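Local coordinates for protein putative N-acetylmuramoyl-L-alanine amidase,autolysin cwp6 (Peptoclostridium difficile, PDB 5J72) that probably acts as a zinc-dependent N-acetylmuramoyl-L-alanine amidase that cleaves peptidoglycan, and carries CWB2 modules that anchor it to the cell wall, at residues Lys158-Asn163 with Ile209-Asp214; Asn188-Pro193 with Ser216-Ala221; Thr484-Thr489 with Val499-Asp504. One frame throughout, in Å; residues are numbered along the deposited sequence.

In the fold
Contacts 1 and 2 belong to the same CWB2 module, whereas contact 3 lies in the amidase domain. Contact 1 pairs two central strands of a parallel sheet, and contact 2 joins the loop after strand 184-187 to the loop and capped helix start that follow strand 207-211. Their centres are about 10 Å apart, and they meet where N163 ND2 probably donates to S216 O, with I210 packing on V217. Contact 3 is centred about 42 Å from contact 1 and about 46 Å from contact 2, across the chain's centre. It packs the helix headed by the zinc ligand E477 onto an edge strand, with the side chain of A485 about 12 Å from the bound zinc ion.

Contact 1: residues Lys158-Asn163 with Ile209-Asp214; sequences KVVIVN and IIIGDD
I161 grips strand 207-211 with both its peptide groups: its N donates to I209 O at 2.8 Å, and its O accepts from I211 N at 3.1 Å. A third bond runs from I209 N to V159 O at 2.9 Å. One residue bonding to the two that flank its partner is the hallmark of parallel pairing, and the strand segments run 24° apart. I209 O is approached again by V160 CA, a CA-H...O contact of 3.3 Å.

The side chains pack on both faces of this ladder. On the face of V160, I209 and I211, V160 CG1 meets I211 CG1 at 3.7 Å; CG1 stands anti to the V160 nitrogen (chi1 172°), which also lays it near I209 O. V162 CG2 rests 4.0 Å from I211 CB. I209 buries more area here than any other residue, its CD1 lying 3.8 Å from K158 CB and following the lysine's methylenes, while the ammonium end leads off. On the other face I161 and I210 pack more loosely.

Beyond I211 the strands part, and a water takes over the next rung, accepting from N163 N and donating to I211 O at 2.6 Å.

Outward from this pair, strand 184-187 bonds to the far edge of 158-163 through V160 and V162, and strand 232-236 adds to 207-211 through the backbones of I210 and T234. Both strands of the contact are therefore interior to the four-stranded parallel sheet of this CWB2 module, and helix 174-180 covers the V160 and I209 face with A177 and Y180.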
ATOM      1  N   LYS A 158      21.842 -13.775   7.405  1.00 18.73           N
ATOM      2  CA  LYS A 158      20.636 -14.286   8.067  1.00 16.27           C
ATOM      3  C   LYS A 158      19.491 -14.402   7.059  1.00 20.09           C
ATOM      4  O   LYS A 158      19.436 -13.626   6.080  1.00 18.67           O
ATOM      5  CB  LYS A 158      20.145 -13.341   9.164  1.00 17.34           C
ATOM      6  CG  LYS A 158      21.114 -13.245  10.359  1.00 23.26           C
ATOM      7  CD  LYS A 158      20.586 -12.178  11.395  1.00 26.03           C
ATOM      8  CE  LYS A 158      21.037 -12.461  12.810  1.00 31.75           C
ATOM      9  NZ  LYS A 158      22.455 -12.222  12.934  1.00 42.51           N
ATOM     10  N   VAL A 159      18.614 -15.359   7.268  1.00 17.78           N
ATOM     11  CA  VAL A 159      17.402 -15.538   6.482  1.00 16.28           C
ATOM     12  C   VAL A 159      16.292 -15.802   7.482  1.00 20.65           C
ATOM     13  O   VAL A 159      16.475 -16.635   8.384  1.00 18.88           O
ATOM     14  CB  VAL A 159      17.450 -16.723   5.461  1.00 16.94           C
ATOM     15  CG1 VAL A 159      16.101 -16.855   4.711  1.00 15.87           C
ATOM     16  CG2 VAL A 159      18.599 -16.507   4.439  1.00 18.43           C
ATOM     17  N   VAL A 160      15.141 -15.123   7.313  1.00 18.68           N
ATOM     18  CA  VAL A 160      13.986 -15.369   8.161  1.00 17.50           C
ATOM     19  C   VAL A 160      13.103 -16.339   7.424  1.00 19.58           C
ATOM     20  O   VAL A 160      12.886 -16.224   6.215  1.00 21.05           O
ATOM     21  CB  VAL A 160      13.258 -14.057   8.475  1.00 18.19           C
ATOM     22  CG1 VAL A 160      11.896 -14.331   9.232  1.00 18.27           C
ATOM     23  CG2 VAL A 160      14.187 -13.190   9.308  1.00 17.13           C
ATOM     24  N   ILE A 161      12.546 -17.307   8.148  1.00 18.78           N
ATOM     25  CA  ILE A 161      11.674 -18.264   7.469  1.00 17.12           C
ATOM     26  C   ILE A 161      10.299 -18.254   8.171  1.00 22.41           C
ATOM     27  O   ILE A 161      10.251 -18.221   9.392  1.00 22.98           O
ATOM     28  CB  ILE A 161      12.321 -19.670   7.677  1.00 22.22           C
ATOM     29  CG1 ILE A 161      13.569 -19.851   6.740  1.00 24.98           C
ATOM     30  CG2 ILE A 161      11.243 -20.720   7.365  1.00 25.02           C
ATOM     31  CD1 ILE A 161      13.169 -20.239   5.325  1.00 24.30           C
ATOM     32  N   VAL A 162       9.262 -18.281   7.405  1.00 21.33           N
ATOM     33  CA  VAL A 162       7.867 -18.277   7.899  1.00 23.02           C
ATOM     34  C   VAL A 162       7.212 -19.389   7.117  1.00 22.36           C
ATOM     35  O   VAL A 162       7.622 -19.676   6.012  1.00 23.37           O
ATOM     36  CB  VAL A 162       7.254 -16.902   7.527  1.00 25.44           C
ATOM     37  CG1 VAL A 162       5.748 -16.969   7.525  1.00 33.41           C
ATOM     38  CG2 VAL A 162       7.799 -15.827   8.514  1.00 28.44           C
ATOM     39  N   ASN A 163       6.208 -20.022   7.700  1.00 24.31           N
ATOM     40  CA  ASN A 163       5.438 -21.028   6.988  1.00 24.49           C
ATOM     41  C   ASN A 163       4.655 -20.341   5.915  1.00 28.66           C
ATOM     42  O   ASN A 163       3.867 -19.439   6.255  1.00 32.63           O
ATOM     43  CB  ASN A 163       4.470 -21.691   7.977  1.00 30.91           C
ATOM     44  CG  ASN A 163       3.589 -22.745   7.324  1.00 33.10           C
ATOM     45  OD1 ASN A 163       3.102 -22.572   6.201  1.00 31.48           O
ATOM     46  ND2 ASN A 163       3.385 -23.918   7.979  1.00 32.73           N
ATOM     47  N   ILE A 209      16.354 -17.772  11.022  1.00 18.73           N
ATOM     48  CA  ILE A 209      15.520 -17.410  12.166  1.00 19.35           C
ATOM     49  C   ILE A 209      14.118 -17.810  11.728  1.00 22.60           C
ATOM     50  O   ILE A 209      13.520 -17.312  10.748  1.00 20.88           O
ATOM     51  CB  ILE A 209      15.634 -15.899  12.546  1.00 18.56           C
ATOM     52  CG1 ILE A 209      17.047 -15.539  12.942  1.00 23.46           C
ATOM     53  CG2 ILE A 209      14.644 -15.541  13.695  1.00 22.85           C
ATOM     54  CD1 ILE A 209      17.943 -15.069  11.709  1.00 24.14           C
ATOM     55  N   ILE A 210      13.572 -18.794  12.443  1.00 20.26           N
ATOM     56  CA  ILE A 210      12.237 -19.264  12.165  1.00 23.19           C
ATOM     57  C   ILE A 210      11.230 -18.497  13.052  1.00 24.30           C
ATOM     58  O   ILE A 210      11.470 -18.320  14.244  1.00 25.22           O
ATOM     59  CB  ILE A 210      12.102 -20.769  12.473  1.00 29.80           C
ATOM     60  CG1 ILE A 210      12.914 -21.588  11.432  1.00 34.38           C
ATOM     61  CG2 ILE A 210      10.637 -21.119  12.442  1.00 28.90           C
ATOM     62  CD1 ILE A 210      13.152 -22.993  11.908  1.00 43.05           C
ATOM     63  N   ILE A 211      10.153 -18.025  12.447  1.00 26.10           N
ATOM     64  CA  ILE A 211       9.103 -17.306  13.184  1.00 29.81           C
ATOM     65  C   ILE A 211       7.958 -18.304  13.291  1.00 32.01           C
ATOM     66  O   ILE A 211       7.460 -18.770  12.267  1.00 32.92           O
ATOM     67  CB  ILE A 211       8.666 -16.032  12.445  1.00 28.26           C
ATOM     68  CG1 ILE A 211       9.863 -15.066  12.291  1.00 24.82           C
ATOM     69  CG2 ILE A 211       7.441 -15.342  13.218  1.00 23.52           C
ATOM     70  CD1 ILE A 211      10.571 -14.744  13.584  1.00 20.93           C
ATOM     71  N   GLY A 212       7.543 -18.620  14.508  1.00 32.23           N
ATOM     72  CA  GLY A 212       6.475 -19.602  14.675  1.00 36.71           C
ATOM     73  C   GLY A 212       6.974 -20.737  15.569  1.00 42.34           C
ATOM     74  O   GLY A 212       8.179 -21.049  15.619  1.00 39.17           O
ATOM     75  N   ASP A 213       6.065 -21.371  16.318  1.00 43.88           N
ATOM     76  CA  ASP A 213       6.524 -22.481  17.184  1.00 45.46           C
ATOM     77  C   ASP A 213       6.583 -23.783  16.331  1.00 42.42           C
ATOM     78  O   ASP A 213       6.252 -23.724  15.139  1.00 38.65           O
ATOM     79  CB  ASP A 213       5.624 -22.618  18.447  1.00 47.58           C
ATOM     80  CG  ASP A 213       4.162 -22.968  18.209  1.00 51.42           C
ATOM     81  OD1 ASP A 213       3.794 -23.296  17.043  1.00 49.58           O
ATOM     82  OD2 ASP A 213       3.378 -22.928  19.193  1.00 53.80           O
ATOM     83  N   ASP A 214       6.968 -24.950  16.913  1.00 41.28           N
ATOM     84  CA  ASP A 214       7.126 -26.152  16.072  1.00 46.36           C
ATOM     85  C   ASP A 214       5.861 -26.609  15.434  1.00 48.28           C
ATOM     86  O   ASP A 214       5.893 -27.420  14.501  1.00 45.51           O
ATOM     87  CB  ASP A 214       7.799 -27.306  16.827  1.00 51.50           C
ATOM     88  CG  ASP A 214       7.063 -27.749  18.068  1.00 63.69           C
ATOM     89  OD1 ASP A 214       7.687 -28.433  18.908  1.00 64.06           O
ATOM     90  OD2 ASP A 214       5.857 -27.404  18.208  1.00 66.83           O
TER
HETATM   91  O   HOH W   1       5.673 -19.621  10.516  1.00 29.72           O

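Contact 2: residues Asn188-Pro193 with Ser216-Ala221; sequences NKDDIP and SVSQKA
The N-terminus of helix 219-228 is capped by S218, and the same serine ties it to D190 in the loop after strand 184-187. S218 OG donates to D190 OD1 at a short 2.5 Å, on the anti lone pair of that oxygen, and accepts from K220 N at 3.0 Å and, weakly, from A221 N. With chi1 at 80°, OG sits between the serine's own nitrogen and carbonyl carbon, where the first-turn amides can reach it. A carboxylate at this helix start is probably favoured by the helix dipole; K220 NZ, 5.7 Å from D190 OD1, may add a mild attraction.

The backbones lock as well: S218 N donates to K189 O at 2.9 Å. The loops that follow strands 184-187 and 207-211, which flank strand 158-163 in the CWB2 sheet, are thus stitched together.

A221 CB presses on K189 O at 3.5 Å, K220 CB lies 3.4 Å from D190 O, and K189 lays its CG 3.6 Å from S216 O. Within the loop, N188 ND2 holds D191 OD2 at 3.1 Å, on the syn side but 28° out of the carboxylate plane.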
ATOM      1  N   ASN A 188       7.228 -25.099   4.431  1.00 32.58           N
ATOM      2  CA  ASN A 188       6.006 -25.832   4.705  1.00 35.37           C
ATOM      3  C   ASN A 188       6.215 -26.287   6.132  1.00 36.49           C
ATOM      4  O   ASN A 188       7.317 -26.120   6.682  1.00 33.18           O
ATOM      5  CB  ASN A 188       5.845 -26.994   3.758  1.00 35.47           C
ATOM      6  CG  ASN A 188       5.424 -26.491   2.408  1.00 34.50           C
ATOM      7  OD1 ASN A 188       4.484 -25.688   2.326  1.00 38.27           O
ATOM      8  ND2 ASN A 188       6.021 -26.889   1.309  1.00 34.31           N
ATOM      9  N   LYS A 189       5.205 -26.865   6.773  1.00 33.83           N
ATOM     10  CA  LYS A 189       5.410 -27.242   8.167  1.00 32.99           C
ATOM     11  C   LYS A 189       6.500 -28.275   8.363  1.00 31.20           C
ATOM     12  O   LYS A 189       7.239 -28.206   9.364  1.00 32.39           O
ATOM     13  CB  LYS A 189       4.092 -27.838   8.761  1.00 38.45           C
ATOM     14  CG  LYS A 189       4.243 -28.182  10.227  1.00 45.36           C
ATOM     15  CD  LYS A 189       3.047 -28.977  10.749  1.00 54.55           C
ATOM     16  CE  LYS A 189       3.270 -29.237  12.213  1.00 64.99           C
ATOM     17  NZ  LYS A 189       2.220 -30.136  12.769  1.00 76.18           N
ATOM     18  N   ASP A 190       6.611 -29.235   7.436  1.00 32.22           N
ATOM     19  CA  ASP A 190       7.600 -30.299   7.639  1.00 40.77           C
ATOM     20  C   ASP A 190       8.659 -30.414   6.534  1.00 44.38           C
ATOM     21  O   ASP A 190       9.436 -31.362   6.543  1.00 43.17           O
ATOM     22  CB  ASP A 190       6.839 -31.661   7.777  1.00 44.40           C
ATOM     23  CG  ASP A 190       5.913 -31.673   8.978  1.00 48.12           C
ATOM     24  OD1 ASP A 190       6.382 -31.363  10.090  1.00 48.37           O
ATOM     25  OD2 ASP A 190       4.715 -31.973   8.799  1.00 52.53           O
ATOM     26  N   ASP A 191       8.703 -29.480   5.585  1.00 43.92           N
ATOM     27  CA  ASP A 191       9.701 -29.534   4.499  1.00 43.97           C
ATOM     28  C   ASP A 191       9.940 -28.144   3.909  1.00 41.25           C
ATOM     29  O   ASP A 191       9.187 -27.213   4.222  1.00 37.52           O
ATOM     30  CB  ASP A 191       9.196 -30.420   3.349  1.00 44.13           C
ATOM     31  CG  ASP A 191       7.974 -29.830   2.606  1.00 55.41           C
ATOM     32  OD1 ASP A 191       6.830 -30.159   2.988  1.00 56.27           O
ATOM     33  OD2 ASP A 191       8.170 -29.028   1.650  1.00 56.55           O
ATOM     34  N   ILE A 192      10.962 -28.003   3.064  1.00 36.53           N
ATOM     35  CA  ILE A 192      11.113 -26.764   2.336  1.00 33.87           C
ATOM     36  C   ILE A 192      11.138 -27.178   0.912  1.00 32.31           C
ATOM     37  O   ILE A 192      11.724 -28.215   0.597  1.00 31.35           O
ATOM     38  CB  ILE A 192      12.370 -25.925   2.691  1.00 31.30           C
ATOM     39  CG1 ILE A 192      13.661 -26.839   2.762  1.00 32.43           C
ATOM     40  CG2 ILE A 192      12.125 -25.217   4.004  1.00 30.02           C
ATOM     41  CD1 ILE A 192      14.985 -26.000   2.768  1.00 29.48           C
ATOM     42  N   PRO A 193      10.484 -26.439  -0.000  1.00 33.22           N
ATOM     43  CA  PRO A 193      10.531 -26.842  -1.408  1.00 31.91           C
ATOM     44  C   PRO A 193      11.909 -26.533  -2.016  1.00 33.04           C
ATOM     45  O   PRO A 193      12.720 -25.813  -1.439  1.00 28.36           O
ATOM     46  CB  PRO A 193       9.434 -26.016  -2.058  1.00 31.91           C
ATOM     47  CG  PRO A 193       9.235 -24.876  -1.182  1.00 34.45           C
ATOM     48  CD  PRO A 193       9.458 -25.414   0.219  1.00 34.90           C
ATOM     49  N   SER A 216       4.057 -24.591  13.731  1.00 42.93           N
ATOM     50  CA  SER A 216       4.052 -23.849  12.450  1.00 41.12           C
ATOM     51  C   SER A 216       5.154 -24.359  11.500  1.00 37.27           C
ATOM     52  O   SER A 216       4.905 -24.688  10.332  1.00 37.94           O
ATOM     53  CB  SER A 216       4.255 -22.367  12.729  1.00 41.47           C
ATOM     54  OG  SER A 216       4.007 -21.676  11.517  1.00 50.42           O
ATOM     55  N   VAL A 217       6.361 -24.437  12.041  1.00 36.41           N
ATOM     56  CA  VAL A 217       7.517 -24.952  11.301  1.00 36.11           C
ATOM     57  C   VAL A 217       8.194 -25.955  12.241  1.00 29.46           C
ATOM     58  O   VAL A 217       8.800 -25.565  13.241  1.00 32.31           O
ATOM     59  CB  VAL A 217       8.470 -23.799  10.881  1.00 31.71           C
ATOM     60  CG1 VAL A 217       9.618 -24.391  10.032  1.00 31.47           C
ATOM     61  CG2 VAL A 217       7.681 -22.741  10.078  1.00 28.31           C
ATOM     62  N   SER A 218       8.090 -27.217  11.903  1.00 33.95           N
ATOM     63  CA  SER A 218       8.564 -28.325  12.773  1.00 37.85           C
ATOM     64  C   SER A 218      10.044 -28.648  12.649  1.00 39.80           C
ATOM     65  O   SER A 218      10.749 -28.093  11.800  1.00 38.92           O
ATOM     66  CB  SER A 218       7.788 -29.595  12.417  1.00 35.69           C
ATOM     67  OG  SER A 218       8.322 -30.194  11.256  1.00 33.90           O
ATOM     68  N   GLN A 219      10.511 -29.567  13.495  1.00 39.35           N
ATOM     69  CA  GLN A 219      11.886 -30.036  13.454  1.00 40.43           C
ATOM     70  C   GLN A 219      12.143 -30.712  12.113  1.00 39.04           C
ATOM     71  O   GLN A 219      13.287 -30.798  11.674  1.00 39.13           O
ATOM     72  CB  GLN A 219      12.110 -31.068  14.579  1.00 46.06           C
ATOM     73  CG  GLN A 219      13.520 -31.685  14.509  1.00 59.28           C
ATOM     74  CD  GLN A 219      14.659 -30.654  14.435  1.00 65.42           C
ATOM     75  OE1 GLN A 219      14.647 -29.596  15.102  1.00 68.37           O
ATOM     76  NE2 GLN A 219      15.648 -30.931  13.584  1.00 62.71           N
ATOM     77  N   LYS A 220      11.098 -31.238  11.465  1.00 35.33           N
ATOM     78  CA  LYS A 220      11.339 -31.898  10.186  1.00 35.86           C
ATOM     79  C   LYS A 220      11.740 -30.835   9.169  1.00 36.77           C
ATOM     80  O   LYS A 220      12.589 -31.098   8.320  1.00 35.05           O
ATOM     81  CB  LYS A 220      10.093 -32.611   9.658  1.00 39.25           C
ATOM     82  CG  LYS A 220       9.516 -33.622  10.652  1.00 46.43           C
ATOM     83  CD  LYS A 220       8.865 -34.783   9.907  1.00 51.84           C
ATOM     84  CE  LYS A 220       8.356 -35.833  10.908  1.00 56.68           C
ATOM     85  NZ  LYS A 220       7.675 -36.950  10.210  1.00 59.53           N
ATOM     86  N   ALA A 221      11.098 -29.651   9.238  1.00 33.67           N
ATOM     87  CA  ALA A 221      11.523 -28.595   8.320  1.00 31.01           C
ATOM     88  C   ALA A 221      12.906 -28.131   8.781  1.00 27.30           C
ATOM     89  O   ALA A 221      13.739 -27.828   7.930  1.00 30.42           O
ATOM     90  CB  ALA A 221      10.524 -27.419   8.335  1.00 29.36           C
TER

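Contact 3: residues Thr484-Thr489 with Val499-Asp504; sequences TALATT and VVMTRD
M501 and T489 share most of the buried surface, and V499 adds the next large part. M501 reaches from its strand across to the helix and bends at its last torsion (chi3 70°), which swings CE round to A485 CB at 3.8 Å. Its sulfur touches T489 OG1 at 3.5 Å and L486 CD2 at 3.8 Å, with the leucine side chain crossing the methionine at about a right angle. M501 CG lies closer still to T489 OG1, at 3.4 Å, a packing contact.

The helix and strand are consecutive elements of the alpha/beta amidase domain. The axes of helix 484-489 and strand 499-501 approach to 9.8 Å and run at 164°, nearly antiparallel, because the chain turns after the helix and strand 498-501 runs back along it, completing a beta-alpha-beta crossover from the parallel neighbour 453-458. This strand is an edge of the domain's mixed sheet, bonded through V500 and T502 to strand 453-458, whose I456 and P458 also touch A485.

T489 fixes its hydroxyl by turning it back on its own helix. OG1 stands beside the backbone nitrogen (chi1 -64°) and donates to A485 O at 3.0 Å, while T489 N reaches the same oxygen from the opposite face of its plane. The methyl is thereby directed at the strand, where T489 CG2 meets V499 CG1 at 3.6 Å, the two side chains set at a slant. R493, further along the helix, donates from NH2 to V499 O, and A401 covers T489 and L486 from an adjoining loop.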
ATOM      1  N   THR A 484     -19.495   7.442   0.284  1.00 22.65           N
ATOM      2  CA  THR A 484     -20.478   6.547  -0.332  1.00 22.10           C
ATOM      3  C   THR A 484     -20.038   6.232  -1.774  1.00 19.72           C
ATOM      4  O   THR A 484     -20.010   5.069  -2.193  1.00 19.91           O
ATOM      5  CB  THR A 484     -21.857   7.256  -0.373  1.00 22.31           C
ATOM      6  OG1 THR A 484     -22.244   7.538   0.948  1.00 21.12           O
ATOM      7  CG2 THR A 484     -22.946   6.333  -1.060  1.00 21.67           C
ATOM      8  N   ALA A 485     -19.643   7.288  -2.530  1.00 18.82           N
ATOM      9  CA  ALA A 485     -19.280   7.144  -3.922  1.00 16.89           C
ATOM     10  C   ALA A 485     -18.049   6.298  -4.113  1.00 17.08           C
ATOM     11  O   ALA A 485     -17.967   5.557  -5.126  1.00 18.42           O
ATOM     12  CB  ALA A 485     -19.080   8.538  -4.609  1.00 16.60           C
ATOM     13  N   LEU A 486     -17.103   6.365  -3.225  1.00 17.75           N
ATOM     14  CA  LEU A 486     -15.878   5.534  -3.384  1.00 17.55           C
ATOM     15  C   LEU A 486     -16.322   4.048  -3.280  1.00 16.48           C
ATOM     16  O   LEU A 486     -15.810   3.207  -4.019  1.00 19.61           O
ATOM     17  CB  LEU A 486     -14.850   5.864  -2.227  1.00 16.96           C
ATOM     18  CG  LEU A 486     -14.150   7.260  -2.557  1.00 18.93           C
ATOM     19  CD1 LEU A 486     -13.486   7.842  -1.241  1.00 22.07           C
ATOM     20  CD2 LEU A 486     -13.074   7.101  -3.688  1.00 20.06           C
ATOM     21  N   ALA A 487     -17.226   3.774  -2.356  1.00 17.90           N
ATOM     22  CA  ALA A 487     -17.672   2.364  -2.169  1.00 21.35           C
ATOM     23  C   ALA A 487     -18.471   1.886  -3.392  1.00 22.55           C
ATOM     24  O   ALA A 487     -18.353   0.729  -3.794  1.00 21.53           O
ATOM     25  CB  ALA A 487     -18.490   2.275  -0.901  1.00 19.84           C
ATOM     26  N   THR A 488     -19.314   2.764  -3.985  1.00 21.81           N
ATOM     27  CA  THR A 488     -20.019   2.391  -5.203  1.00 17.88           C
ATOM     28  C   THR A 488     -19.038   2.099  -6.321  1.00 22.13           C
ATOM     29  O   THR A 488     -19.188   1.147  -7.105  1.00 20.14           O
ATOM     30  CB  THR A 488     -20.919   3.592  -5.668  1.00 19.92           C
ATOM     31  OG1 THR A 488     -21.825   3.876  -4.616  1.00 18.38           O
ATOM     32  CG2 THR A 488     -21.672   3.267  -7.019  1.00 20.02           C
ATOM     33  N   THR A 489     -18.012   2.979  -6.455  1.00 19.21           N
ATOM     34  CA  THR A 489     -17.031   2.772  -7.512  1.00 20.57           C
ATOM     35  C   THR A 489     -16.308   1.427  -7.310  1.00 19.16           C
ATOM     36  O   THR A 489     -16.088   0.664  -8.266  1.00 20.17           O
ATOM     37  CB  THR A 489     -15.988   3.972  -7.475  1.00 19.19           C
ATOM     38  OG1 THR A 489     -16.732   5.152  -7.793  1.00 17.29           O
ATOM     39  CG2 THR A 489     -14.903   3.832  -8.524  1.00 18.38           C
ATOM     40  N   VAL A 499     -15.442   2.769 -14.333  1.00 30.55           N
ATOM     41  CA  VAL A 499     -16.032   3.868 -13.598  1.00 28.55           C
ATOM     42  C   VAL A 499     -15.193   5.057 -13.670  1.00 28.76           C
ATOM     43  O   VAL A 499     -13.986   4.955 -13.451  1.00 27.95           O
ATOM     44  CB  VAL A 499     -16.233   3.500 -12.113  1.00 26.42           C
ATOM     45  CG1 VAL A 499     -16.953   4.639 -11.367  1.00 26.91           C
ATOM     46  CG2 VAL A 499     -17.040   2.230 -11.996  1.00 24.88           C
ATOM     47  N   VAL A 500     -15.786   6.202 -13.995  1.00 26.64           N
ATOM     48  CA  VAL A 500     -15.033   7.453 -13.936  1.00 25.57           C
ATOM     49  C   VAL A 500     -15.685   8.260 -12.800  1.00 25.63           C
ATOM     50  O   VAL A 500     -16.906   8.461 -12.838  1.00 23.99           O
ATOM     51  CB  VAL A 500     -15.117   8.297 -15.250  1.00 27.91           C
ATOM     52  CG1 VAL A 500     -14.431   9.631 -15.043  1.00 31.34           C
ATOM     53  CG2 VAL A 500     -14.472   7.556 -16.451  1.00 30.21           C
ATOM     54  N   MET A 501     -14.928   8.742 -11.821  1.00 21.42           N
ATOM     55  CA  MET A 501     -15.555   9.539 -10.769  1.00 20.45           C
ATOM     56  C   MET A 501     -15.399  11.018 -11.124  1.00 22.48           C
ATOM     57  O   MET A 501     -14.333  11.408 -11.578  1.00 22.89           O
ATOM     58  CB  MET A 501     -14.845   9.304  -9.416  1.00 20.34           C
ATOM     59  CG  MET A 501     -14.958   7.831  -8.903  1.00 19.92           C
ATOM     60  SD  MET A 501     -14.395   7.651  -7.226  1.00 25.78           S
ATOM     61  CE  MET A 501     -15.731   8.552  -6.339  1.00 21.86           C
ATOM     62  N   THR A 502     -16.399  11.851 -10.915  1.00 22.73           N
ATOM     63  CA  THR A 502     -16.206  13.273 -11.242  1.00 22.37           C
ATOM     64  C   THR A 502     -15.113  13.858 -10.318  1.00 19.84           C
ATOM     65  O   THR A 502     -14.346  14.702 -10.744  1.00 22.30           O
ATOM     66  CB  THR A 502     -17.535  14.062 -11.092  1.00 19.69           C
ATOM     67  OG1 THR A 502     -18.049  13.828  -9.791  1.00 18.10           O
ATOM     68  CG2 THR A 502     -18.583  13.658 -12.128  1.00 20.83           C
ATOM     69  N   ARG A 503     -15.052  13.402  -9.071  1.00 21.96           N
ATOM     70  CA  ARG A 503     -13.997  13.775  -8.141  1.00 23.22           C
ATOM     71  C   ARG A 503     -13.747  12.574  -7.226  1.00 25.43           C
ATOM     72  O   ARG A 503     -14.702  11.814  -6.917  1.00 24.65           O
ATOM     73  CB  ARG A 503     -14.377  15.015  -7.302  1.00 23.21           C
ATOM     74  CG  ARG A 503     -15.553  14.774  -6.328  1.00 25.30           C
ATOM     75  CD  ARG A 503     -15.823  16.027  -5.428  1.00 23.00           C
ATOM     76  NE  ARG A 503     -16.998  15.830  -4.548  1.00 22.40           N
ATOM     77  CZ  ARG A 503     -16.888  15.566  -3.256  1.00 19.62           C
ATOM     78  NH1 ARG A 503     -15.710  15.442  -2.673  1.00 22.94           N
ATOM     79  NH2 ARG A 503     -18.000  15.445  -2.518  1.00 20.41           N
ATOM     80  N   ASP A 504     -12.504  12.374  -6.801  1.00 24.61           N
ATOM     81  CA  ASP A 504     -12.245  11.245  -5.902  1.00 25.84           C
ATOM     82  C   ASP A 504     -11.630  11.782  -4.636  1.00 28.50           C
ATOM     83  O   ASP A 504     -11.145  11.018  -3.798  1.00 29.57           O
ATOM     84  CB  ASP A 504     -11.316  10.217  -6.542  1.00 31.48           C
ATOM     85  CG  ASP A 504     -10.136  10.852  -7.247  1.00 39.90           C
ATOM     86  OD1 ASP A 504      -9.458  11.707  -6.628  1.00 40.45           O
ATOM     87  OD2 ASP A 504      -9.887  10.494  -8.408  1.00 44.74           O
TER